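Local structure of putative thiol-disulfide isomerase or thioredoxin (Salmonella enterica subsp. enterica serovar Typhimurium, 3L9V) at residues A[88-91]-A[96-99]; A[68-73]-A[105-110]; A[160-165]-A[172-177]. The protein probably catalyses thiol-disulfide exchange as a DsbA-like oxidoreductase of the thioredoxin fold, helping to form or rearrange disulfide bonds in other proteins. One frame throughout, in Å; residues are numbered along the deposited sequence.

Interaction 1 (A[88-91]-A[96-99])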
ATOM      1  N   PHE A  88       1.471  -8.593   6.778  1.00 24.05           N
ATOM      2  CA  PHE A  88       2.752  -9.008   6.226  1.00 30.43           C
ATOM      3  C   PHE A  88       3.386 -10.096   7.095  1.00 27.84           C
ATOM      4  O   PHE A  88       3.955 -11.040   6.590  1.00 26.58           O
ATOM      5  CB  PHE A  88       3.689  -7.817   6.056  1.00 22.46           C
ATOM      6  CG  PHE A  88       3.511  -7.101   4.729  1.00 19.95           C
ATOM      7  CD1 PHE A  88       3.471  -7.815   3.560  1.00 20.60           C
ATOM      8  CD2 PHE A  88       3.411  -5.712   4.675  1.00 17.44           C
ATOM      9  CE1 PHE A  88       3.317  -7.157   2.332  1.00 28.09           C
ATOM     10  CE2 PHE A  88       3.254  -5.056   3.466  1.00 20.66           C
ATOM     11  CZ  PHE A  88       3.203  -5.776   2.300  1.00 19.07           C
ATOM     12  N   THR A  89       3.276  -9.950   8.409  1.00 31.99           N
ATOM     13  CA  THR A  89       3.711 -11.004   9.319  1.00 28.93           C
ATOM     14  C   THR A  89       2.940 -12.282   9.047  1.00 32.20           C
ATOM     15  O   THR A  89       3.536 -13.337   8.825  1.00 31.63           O
ATOM     16  CB  THR A  89       3.513 -10.577  10.768  1.00 33.78           C
ATOM     17  OG1 THR A  89       4.253  -9.379  10.976  1.00 28.52           O
ATOM     18  CG2 THR A  89       4.011 -11.662  11.731  1.00 39.50           C
ATOM     19  N   ALA A  90       1.613 -12.178   9.002  1.00 29.98           N
ATOM     20  CA  ALA A  90       0.780 -13.362   8.815  1.00 30.47           C
ATOM     21  C   ALA A  90       1.077 -14.082   7.513  1.00 36.59           C
ATOM     22  O   ALA A  90       1.077 -15.314   7.464  1.00 32.59           O
ATOM     23  CB  ALA A  90      -0.700 -13.015   8.898  1.00 33.42           C
ATOM     24  N   GLY A  91       1.323 -13.324   6.448  1.00 29.73           N
ATOM     25  CA  GLY A  91       1.552 -13.963   5.169  1.00 27.80           C
ATOM     26  C   GLY A  91       3.018 -14.320   4.960  1.00 35.32           C
ATOM     27  O   GLY A  91       3.413 -15.482   5.096  1.00 34.67           O
ATOM     28  N   ARG A  96       0.554 -18.086   7.339  1.00 47.32           N
ATOM     29  CA  ARG A  96      -0.771 -18.519   7.757  1.00 49.93           C
ATOM     30  C   ARG A  96      -1.818 -17.498   7.337  1.00 47.50           C
ATOM     31  O   ARG A  96      -2.503 -16.913   8.164  1.00 51.00           O
ATOM     32  CB  ARG A  96      -0.831 -18.828   9.262  1.00 45.56           C
ATOM     33  CG  ARG A  96      -0.614 -17.631  10.177  0.74 55.39           C
ATOM     34  CD  ARG A  96       0.053 -18.044  11.489  0.82 62.30           C
ATOM     35  NE  ARG A  96      -0.561 -19.231  12.078  0.66 70.59           N
ATOM     36  CZ  ARG A  96       0.117 -20.186  12.710  0.62 74.87           C
ATOM     37  NH1 ARG A  96       1.434 -20.096  12.833  0.68 74.72           N
ATOM     38  NH2 ARG A  96      -0.521 -21.234  13.217  0.68 77.83           N
ATOM     39  N   LEU A  97      -1.901 -17.280   6.030  1.00 41.84           N
ATOM     40  CA  LEU A  97      -2.982 -16.526   5.416  1.00 39.87           C
ATOM     41  C   LEU A  97      -3.508 -17.309   4.239  1.00 36.95           C
ATOM     42  O   LEU A  97      -3.128 -17.027   3.101  1.00 40.41           O
ATOM     43  CB  LEU A  97      -2.482 -15.196   4.870  1.00 39.07           C
ATOM     44  CG  LEU A  97      -2.574 -13.893   5.643  1.00 38.19           C
ATOM     45  CD1 LEU A  97      -2.144 -12.791   4.692  1.00 33.27           C
ATOM     46  CD2 LEU A  97      -3.980 -13.619   6.193  1.00 32.28           C
ATOM     47  N   HIS A  98      -4.387 -18.274   4.490  1.00 39.35           N
ATOM     48  CA  HIS A  98      -4.875 -19.143   3.422  1.00 39.59           C
ATOM     49  C   HIS A  98      -6.346 -18.947   3.097  1.00 40.67           C
ATOM     50  O   HIS A  98      -6.759 -19.163   1.964  1.00 43.28           O
ATOM     51  CB  HIS A  98      -4.684 -20.618   3.779  1.00 45.89           C
ATOM     52  CG  HIS A  98      -3.389 -20.922   4.462  0.62 47.14           C
ATOM     53  ND1 HIS A  98      -2.166 -20.744   3.857  0.84 49.91           N
ATOM     54  CD2 HIS A  98      -3.130 -21.425   5.695  0.50 48.75           C
ATOM     55  CE1 HIS A  98      -1.206 -21.110   4.688  0.36 48.18           C
ATOM     56  NE2 HIS A  98      -1.767 -21.528   5.812  1.00 47.64           N
ATOM     57  N   SER A  99      -7.140 -18.567   4.091  1.00 34.51           N
ATOM     58  CA  SER A  99      -8.589 -18.526   3.924  1.00 34.90           C
ATOM     59  C   SER A  99      -9.193 -17.206   4.388  1.00 27.44           C
ATOM     60  O   SER A  99      -8.553 -16.432   5.072  1.00 33.95           O
ATOM     61  CB  SER A  99      -9.227 -19.653   4.729  1.00 36.80           C
ATOM     62  OG  SER A  99      -9.337 -19.251   6.070  1.00 41.12           O
TER

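Interaction 2 (A[68-73]-A[105-110])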
ATOM      1  N   THR A  68      -8.025  -6.687   0.013  1.00 30.06           N
ATOM      2  CA  THR A  68      -8.403  -5.328  -0.388  1.00 32.23           C
ATOM      3  C   THR A  68      -9.563  -4.773   0.461  1.00 24.47           C
ATOM      4  O   THR A  68      -9.549  -3.622   0.851  1.00 28.05           O
ATOM      5  CB  THR A  68      -8.763  -5.253  -1.901  1.00 22.80           C
ATOM      6  OG1 THR A  68      -7.593  -5.521  -2.687  1.00 28.08           O
ATOM      7  CG2 THR A  68      -9.355  -3.836  -2.312  1.00 14.04           C
ATOM      8  N   ARG A  69     -10.552  -5.604   0.741  1.00 25.30           N
ATOM      9  CA  ARG A  69     -11.698  -5.198   1.558  1.00 21.05           C
ATOM     10  C   ARG A  69     -11.252  -5.040   2.994  1.00 26.11           C
ATOM     11  O   ARG A  69     -11.667  -4.112   3.663  1.00 24.63           O
ATOM     12  CB  ARG A  69     -12.848  -6.213   1.439  1.00 22.49           C
ATOM     13  CG  ARG A  69     -14.133  -5.878   2.271  1.00 22.30           C
ATOM     14  CD  ARG A  69     -15.323  -6.737   1.808  1.00 25.31           C
ATOM     15  NE  ARG A  69     -15.857  -6.273   0.538  1.00 28.20           N
ATOM     16  CZ  ARG A  69     -16.737  -5.280   0.416  1.00 31.55           C
ATOM     17  NH1 ARG A  69     -17.205  -4.670   1.497  1.00 24.86           N
ATOM     18  NH2 ARG A  69     -17.154  -4.901  -0.787  1.00 29.33           N
ATOM     19  N   ALA A  70     -10.378  -5.933   3.459  1.00 25.80           N
ATOM     20  CA  ALA A  70      -9.851  -5.836   4.811  1.00 23.30           C
ATOM     21  C   ALA A  70      -9.065  -4.537   4.966  1.00 31.36           C
ATOM     22  O   ALA A  70      -9.199  -3.833   5.975  1.00 22.42           O
ATOM     23  CB  ALA A  70      -8.974  -7.046   5.137  1.00 27.88           C
ATOM     24  N   TRP A  71      -8.270  -4.206   3.941  1.00 25.07           N
ATOM     25  CA  TRP A  71      -7.535  -2.944   3.931  1.00 21.52           C
ATOM     26  C   TRP A  71      -8.472  -1.721   3.877  1.00 13.54           C
ATOM     27  O   TRP A  71      -8.223  -0.706   4.504  1.00 30.11           O
ATOM     28  CB  TRP A  71      -6.590  -2.914   2.721  1.00 18.10           C
ATOM     29  CG  TRP A  71      -5.649  -1.765   2.756  1.00 18.50           C
ATOM     30  CD1 TRP A  71      -5.675  -0.654   1.943  1.00 16.76           C
ATOM     31  CD2 TRP A  71      -4.525  -1.596   3.638  1.00 24.52           C
ATOM     32  NE1 TRP A  71      -4.646   0.201   2.290  1.00 17.73           N
ATOM     33  CE2 TRP A  71      -3.919  -0.358   3.310  1.00 19.30           C
ATOM     34  CE3 TRP A  71      -3.984  -2.362   4.684  1.00 23.78           C
ATOM     35  CZ2 TRP A  71      -2.781   0.121   3.975  1.00 21.94           C
ATOM     36  CZ3 TRP A  71      -2.871  -1.887   5.351  1.00 15.92           C
ATOM     37  CH2 TRP A  71      -2.271  -0.653   4.992  1.00 25.71           C
ATOM     38  N   ALA A  72      -9.510  -1.819   3.067  1.00 22.96           N
ATOM     39  CA  ALA A  72     -10.535  -0.777   3.029  1.00 22.40           C
ATOM     40  C   ALA A  72     -11.057  -0.545   4.458  1.00 26.29           C
ATOM     41  O   ALA A  72     -11.276   0.584   4.882  1.00 22.31           O
ATOM     42  CB  ALA A  72     -11.663  -1.208   2.079  1.00 22.13           C
ATOM     43  N   LEU A  73     -11.208  -1.625   5.222  1.00 22.97           N
ATOM     44  CA  LEU A  73     -11.741  -1.503   6.582  1.00 21.60           C
ATOM     45  C   LEU A  73     -10.721  -0.807   7.469  1.00 27.44           C
ATOM     46  O   LEU A  73     -11.043   0.152   8.184  1.00 30.82           O
ATOM     47  CB  LEU A  73     -12.148  -2.885   7.151  1.00 15.55           C
ATOM     48  CG  LEU A  73     -12.690  -2.816   8.576  1.00 22.16           C
ATOM     49  CD1 LEU A  73     -13.951  -1.928   8.653  1.00 25.14           C
ATOM     50  CD2 LEU A  73     -12.967  -4.241   9.086  1.00 24.21           C
ATOM     51  N   ARG A 105      -9.421 -13.153  11.253  1.00 35.68           N
ATOM     52  CA  ARG A 105      -8.732 -13.489  12.491  1.00 32.29           C
ATOM     53  C   ARG A 105      -7.529 -12.576  12.715  1.00 30.17           C
ATOM     54  O   ARG A 105      -7.356 -12.012  13.797  1.00 28.93           O
ATOM     55  CB  ARG A 105      -8.339 -14.980  12.479  1.00 38.53           C
ATOM     56  CG  ARG A 105      -7.710 -15.494  13.755  1.00 47.18           C
ATOM     57  CD  ARG A 105      -7.344 -16.977  13.622  1.00 56.83           C
ATOM     58  NE  ARG A 105      -6.665 -17.290  12.362  1.00 62.02           N
ATOM     59  CZ  ARG A 105      -5.386 -17.022  12.105  1.00 65.81           C
ATOM     60  NH1 ARG A 105      -4.624 -16.423  13.012  1.00 68.50           N
ATOM     61  NH2 ARG A 105      -4.867 -17.341  10.929  1.00 67.71           N
ATOM     62  N   VAL A 106      -6.704 -12.393  11.685  1.00 31.29           N
ATOM     63  CA  VAL A 106      -5.553 -11.505  11.833  1.00 18.84           C
ATOM     64  C   VAL A 106      -6.010 -10.043  12.049  1.00 20.99           C
ATOM     65  O   VAL A 106      -5.369  -9.291  12.778  1.00 30.31           O
ATOM     66  CB  VAL A 106      -4.621 -11.568  10.594  1.00 35.72           C
ATOM     67  CG1 VAL A 106      -3.612 -10.428  10.634  1.00 34.48           C
ATOM     68  CG2 VAL A 106      -3.927 -12.945  10.487  1.00 26.67           C
ATOM     69  N   PHE A 107      -7.097  -9.624  11.403  1.00 24.53           N
ATOM     70  CA  PHE A 107      -7.531  -8.228  11.541  1.00 24.19           C
ATOM     71  C   PHE A 107      -7.975  -7.998  12.990  1.00 31.38           C
ATOM     72  O   PHE A 107      -7.577  -7.020  13.625  1.00 33.28           O
ATOM     73  CB  PHE A 107      -8.676  -7.920  10.570  1.00 24.67           C
ATOM     74  CG  PHE A 107      -9.024  -6.455  10.469  1.00 30.89           C
ATOM     75  CD1 PHE A 107      -9.706  -5.812  11.494  1.00 32.91           C
ATOM     76  CD2 PHE A 107      -8.711  -5.736   9.326  1.00 29.58           C
ATOM     77  CE1 PHE A 107     -10.048  -4.465  11.398  1.00 32.40           C
ATOM     78  CE2 PHE A 107      -9.040  -4.392   9.211  1.00 26.52           C
ATOM     79  CZ  PHE A 107      -9.703  -3.744  10.252  1.00 32.21           C
HETATM   80  N   MSE A 108      -8.781  -8.922  13.509  1.00 25.25           N
HETATM   81  CA  MSE A 108      -9.283  -8.838  14.894  1.00 30.89           C
HETATM   82  C   MSE A 108      -8.173  -8.857  15.919  1.00 27.87           C
HETATM   83  O   MSE A 108      -8.204  -8.119  16.887  1.00 31.55           O
HETATM   84  CB  MSE A 108     -10.232 -10.005  15.194  1.00 28.29           C
HETATM   85  CG  MSE A 108     -11.550  -9.880  14.488  1.00 32.55           C
HETATM   86 SE   MSE A 108     -12.556 -11.508  14.734  1.00 43.17          SE
HETATM   87  CE  MSE A 108     -12.388 -11.550  16.705  1.00 22.56           C
ATOM     88  N   SER A 109      -7.176  -9.703  15.695  1.00 31.88           N
ATOM     89  CA  SER A 109      -6.058  -9.793  16.619  1.00 31.31           C
ATOM     90  C   SER A 109      -5.225  -8.514  16.636  1.00 31.52           C
ATOM     91  O   SER A 109      -4.705  -8.115  17.664  1.00 34.99           O
ATOM     92  CB  SER A 109      -5.171 -10.985  16.255  1.00 38.41           C
ATOM     93  OG  SER A 109      -4.026 -11.022  17.086  1.00 43.05           O
ATOM     94  N   ALA A 110      -5.099  -7.860  15.495  1.00 34.16           N
ATOM     95  CA  ALA A 110      -4.261  -6.667  15.408  1.00 28.76           C
ATOM     96  C   ALA A 110      -4.989  -5.456  15.984  1.00 35.40           C
ATOM     97  O   ALA A 110      -4.377  -4.522  16.525  1.00 31.78           O
ATOM     98  CB  ALA A 110      -3.884  -6.411  13.956  1.00 31.02           C
TER

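Interaction 3 (A[160-165]-A[172-177])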
ATOM      1  N   ALA A 160      12.494  -0.700 -11.395  1.00 26.65           N
ATOM      2  CA  ALA A 160      13.517  -1.522 -12.014  1.00 29.70           C
ATOM      3  C   ALA A 160      14.653  -0.664 -12.587  1.00 35.08           C
ATOM      4  O   ALA A 160      15.499  -1.168 -13.323  1.00 36.40           O
ATOM      5  CB  ALA A 160      12.899  -2.417 -13.072  1.00 24.99           C
ATOM      6  N   ALA A 161      14.692   0.615 -12.212  1.00 27.50           N
ATOM      7  CA  ALA A 161      15.721   1.515 -12.715  1.00 32.63           C
ATOM      8  C   ALA A 161      16.737   1.904 -11.634  1.00 34.47           C
ATOM      9  O   ALA A 161      17.533   2.811 -11.834  1.00 36.14           O
ATOM     10  CB  ALA A 161      15.080   2.777 -13.351  1.00 23.95           C
ATOM     11  N   PHE A 162      16.714   1.217 -10.491  1.00 24.64           N
ATOM     12  CA  PHE A 162      17.621   1.549  -9.391  1.00 26.48           C
ATOM     13  C   PHE A 162      18.659   0.446  -9.219  1.00 32.50           C
ATOM     14  O   PHE A 162      18.368  -0.726  -9.446  1.00 30.10           O
ATOM     15  CB  PHE A 162      16.851   1.764  -8.076  1.00 23.26           C
ATOM     16  CG  PHE A 162      15.992   2.994  -8.091  1.00 25.05           C
ATOM     17  CD1 PHE A 162      14.682   2.928  -8.510  1.00 29.60           C
ATOM     18  CD2 PHE A 162      16.515   4.218  -7.742  1.00 27.98           C
ATOM     19  CE1 PHE A 162      13.893   4.069  -8.563  1.00 35.28           C
ATOM     20  CE2 PHE A 162      15.740   5.366  -7.804  1.00 36.98           C
ATOM     21  CZ  PHE A 162      14.423   5.290  -8.207  1.00 33.35           C
ATOM     22  N   GLY A 163      19.873   0.833  -8.860  1.00 32.33           N
ATOM     23  CA  GLY A 163      20.936  -0.127  -8.619  1.00 36.93           C
ATOM     24  C   GLY A 163      21.616   0.154  -7.293  1.00 31.24           C
ATOM     25  O   GLY A 163      21.785   1.306  -6.912  1.00 30.38           O
ATOM     26  N   ALA A 164      21.984  -0.903  -6.580  1.00 28.99           N
ATOM     27  CA  ALA A 164      22.732  -0.758  -5.338  1.00 29.76           C
ATOM     28  C   ALA A 164      23.264  -2.113  -4.890  1.00 22.18           C
ATOM     29  O   ALA A 164      22.671  -3.138  -5.186  1.00 26.20           O
ATOM     30  CB  ALA A 164      21.832  -0.167  -4.257  1.00 32.42           C
ATOM     31  N   PHE A 165      24.374  -2.108  -4.163  1.00 26.70           N
ATOM     32  CA  PHE A 165      24.873  -3.329  -3.550  1.00 28.68           C
ATOM     33  C   PHE A 165      24.352  -3.496  -2.135  1.00 32.62           C
ATOM     34  O   PHE A 165      24.557  -4.537  -1.518  1.00 34.35           O
ATOM     35  CB  PHE A 165      26.401  -3.341  -3.519  1.00 28.30           C
ATOM     36  CG  PHE A 165      27.026  -3.293  -4.867  1.00 28.70           C
ATOM     37  CD1 PHE A 165      26.460  -3.968  -5.926  1.00 31.92           C
ATOM     38  CD2 PHE A 165      28.204  -2.598  -5.071  1.00 31.69           C
ATOM     39  CE1 PHE A 165      27.045  -3.930  -7.176  1.00 34.84           C
ATOM     40  CE2 PHE A 165      28.781  -2.558  -6.311  1.00 33.43           C
ATOM     41  CZ  PHE A 165      28.200  -3.230  -7.364  1.00 34.33           C
ATOM     42  N   SER A 172      18.155   4.793   0.004  1.00 31.15           N
ATOM     43  CA  SER A 172      18.493   6.206  -0.132  1.00 32.49           C
ATOM     44  C   SER A 172      18.263   6.716  -1.553  1.00 29.96           C
ATOM     45  O   SER A 172      17.771   7.832  -1.751  1.00 26.75           O
ATOM     46  CB  SER A 172      19.949   6.461   0.260  1.00 36.47           C
ATOM     47  OG  SER A 172      20.173   6.118   1.612  1.00 53.02           O
ATOM     48  N   ARG A 173      18.626   5.907  -2.540  1.00 24.94           N
ATOM     49  CA  ARG A 173      18.474   6.347  -3.921  1.00 24.20           C
ATOM     50  C   ARG A 173      17.017   6.403  -4.338  1.00 26.57           C
ATOM     51  O   ARG A 173      16.608   7.329  -5.024  1.00 31.61           O
ATOM     52  CB  ARG A 173      19.309   5.491  -4.872  1.00 27.88           C
ATOM     53  CG  ARG A 173      20.792   5.693  -4.635  1.00 23.71           C
ATOM     54  CD  ARG A 173      21.634   4.584  -5.252  1.00 26.65           C
ATOM     55  NE  ARG A 173      22.996   4.701  -4.756  1.00 37.13           N
ATOM     56  CZ  ARG A 173      23.975   3.849  -5.024  1.00 38.62           C
ATOM     57  NH1 ARG A 173      23.750   2.791  -5.784  1.00 34.61           N
ATOM     58  NH2 ARG A 173      25.178   4.060  -4.516  1.00 40.30           N
ATOM     59  N   TYR A 174      16.227   5.426  -3.899  1.00 26.25           N
ATOM     60  CA  TYR A 174      14.799   5.406  -4.199  1.00 25.64           C
ATOM     61  C   TYR A 174      14.114   6.632  -3.582  1.00 24.80           C
ATOM     62  O   TYR A 174      13.371   7.346  -4.258  1.00 30.39           O
ATOM     63  CB  TYR A 174      14.159   4.114  -3.672  1.00 33.22           C
ATOM     64  CG  TYR A 174      12.829   3.753  -4.301  1.00 29.79           C
ATOM     65  CD1 TYR A 174      12.767   2.923  -5.412  1.00 29.16           C
ATOM     66  CD2 TYR A 174      11.638   4.232  -3.775  1.00 31.32           C
ATOM     67  CE1 TYR A 174      11.549   2.585  -5.985  1.00 31.27           C
ATOM     68  CE2 TYR A 174      10.417   3.899  -4.340  1.00 26.33           C
ATOM     69  CZ  TYR A 174      10.377   3.085  -5.433  1.00 30.97           C
ATOM     70  OH  TYR A 174       9.165   2.754  -5.968  1.00 27.91           O
ATOM     71  N   ALA A 175      14.389   6.881  -2.305  1.00 24.15           N
ATOM     72  CA  ALA A 175      13.824   8.038  -1.612  1.00 32.49           C
ATOM     73  C   ALA A 175      14.305   9.377  -2.199  1.00 33.47           C
ATOM     74  O   ALA A 175      13.550  10.344  -2.221  1.00 27.39           O
ATOM     75  CB  ALA A 175      14.126   7.979  -0.109  1.00 29.49           C
ATOM     76  N   ALA A 176      15.555   9.421  -2.660  1.00 26.00           N
ATOM     77  CA  ALA A 176      16.113  10.632  -3.244  1.00 26.04           C
ATOM     78  C   ALA A 176      15.310  11.045  -4.467  1.00 24.36           C
ATOM     79  O   ALA A 176      14.986  12.220  -4.650  1.00 30.32           O
ATOM     80  CB  ALA A 176      17.589  10.437  -3.608  1.00 27.08           C
ATOM     81  N   VAL A 177      14.958  10.069  -5.293  1.00 26.45           N
ATOM     82  CA  VAL A 177      14.149  10.346  -6.461  1.00 28.85           C
ATOM     83  C   VAL A 177      12.731  10.798  -6.090  1.00 32.34           C
ATOM     84  O   VAL A 177      12.203  11.738  -6.673  1.00 27.38           O
ATOM     85  CB  VAL A 177      14.135   9.154  -7.445  1.00 27.35           C
ATOM     86  CG1 VAL A 177      13.048   9.329  -8.492  1.00 19.78           C
ATOM     87  CG2 VAL A 177      15.500   9.032  -8.103  1.00 33.15           C
TER

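Interaction 1 (A[88-91]-A[96-99])
Arg96 and Leu97, in the loop that follows helix 80-93, fold back onto Ala90 and Gly91 near the end of that helix. The polar part of the contact is one backbone hydrogen bond, from Arg96 N to Ala90 O at 2.8 Å. It is fairly straight at the hydrogen (160°), and the donor sits almost in line with the C=O bond. The helix backbone makes a wider pi-type turn at 89-91, and this bond from the loop gives the carbonyl of Ala90 a partner there.

The apolar part lies beside it. Leu97 points at the helix, bringing CG to 3.9 Å from Ala90 CB, while its CD1 branch lies against the backbone of Gly91, 3.9 Å from CA. A residue without a side chain lets the leucine come this near the main chain. Arg96 contributes its CG, 3.9 Å from Ala90 O; chi1 of 65° places CG between the backbone N and carbonyl carbon.

Ser99 is the N-cap of helix 100-111, its side chain capping a backbone N just past the segment. The whole is a loop connection between two consecutive helices in the helical part of a DsbA-like thioredoxin fold.

Interaction 2 (A[68-73]-A[105-110])
Phe107 of helix 100-111 reaches across to Ala70 and Leu73 of helix 64-77, a helix-helix contact in the helical part that DsbA-like proteins carry inserted in their thioredoxin fold. The nearest CA atoms, those of Ala70 and Phe107, are 7.5 Å apart, and the Phe107 ring makes most of the contact.

The tight part is the outer end of its ring. Leu73 CD2 lies over one face, 3.9 Å from the ring centroid and 28° off the normal, a CH-pi contact displaced toward the rim. CD2 is 3.5 Å from Phe107 CZ, and Leu73 CG comes equally near that carbon, so the branch point as well as the methyl bears on the ring. Both side chains leave their helices with CG anti to the backbone N (chi1 179° for Leu73, -170° for Phe107), and they meet at a slant.

The contact is looser toward the base of the ring, where Ala70 CB is 4.4 Å from Phe107 CD2. Beyond it the outer flank of helix 100-111 turns from helix 64-77: Ser109 and Arg105 are exposed there, and Arg105 forms a salt bridge with Asp102. The three touching residues themselves are buried. Tyr118 meets the Phe107 ring edge-to-face, Ile83 of helix 80-93 also packs on Phe107, and Val127 of helix 125-140 touches Leu73.

No hydrogen bond joins the two segments. The polar atom that comes nearest is a helix carbonyl oxygen at the ring edge, close to the ring plane: Ala70 O, 3.3 Å from Phe107 CE2.

Interaction 3 (A[160-165]-A[172-177])
The C-terminal helix 167-182 of the thioredoxin fold receives, along one side, the loop that leads into it from strand 155-157. Phe162 carries most of this contact, its ring set down on the helix surface between Tyr174 and Val177. Its CG is anti to the carbonyl carbon (chi1 -68°), which directs the ring at the helix. Tyr174 CA lies over one face, 4.2 Å from the ring centroid, in a CH-pi contact. Over that face Tyr174 CD1 also sits, toward the rim, 3.5 Å from Phe162 CE1. The two aromatic planes are inclined at 45°, an oblique pairing with centroids 4.9 Å apart. Val177 comes to the ring edge, its CG2 3.7 Å from Phe162 CE2.

Farther along the loop the contact turns polar. Arg173 stretches out from CG to NE and delivers NH1 to Gly163 O at 2.7 Å. The oxygen lies in the guanidinium plane, although the bond is bent at the hydrogen (142°) and the donor is tilted out of the carbonyl plane. Ala164 rests beside the same nitrogen, its CB 3.8 Å from Arg173 NH1.

Tyr174 belongs also to the interior: its OH is hydrogen-bonded to Asn159 and its ring meets Phe32 edge-to-face. Ile157 of strand 155-157 touches Phe162, Tyr174 and Val177. Apolar contact of the Phe162 ring with Tyr174 and Val177 thus holds the loop on the helix, while a donor that is probably charged adds a short but bent hydrogen bond to a neutral carbonyl at the exposed end.

In the fold
Following the chain from the N terminus, past the first strands and helices, helix 64-77 is the first element to take part: interaction 2 joins it to helix 100-111, closing a loop that includes helix 80-93. Interaction 1, nested inside that loop, folds the connection between helices 80-93 and 100-111 back on the end of the first. The two contacts touch, Ala90 CB lying 3.6 Å from Val106 CG2, which joins helix 80-93 to helix 100-111; interaction 2 adds helix 64-77. Interaction 3 follows in series and closes the short loop into helix 167-182. Its centre lies about 32 Å from that of interaction 2, on the opposite side of the chain's centre, where the terminal helix meets strand 155-157.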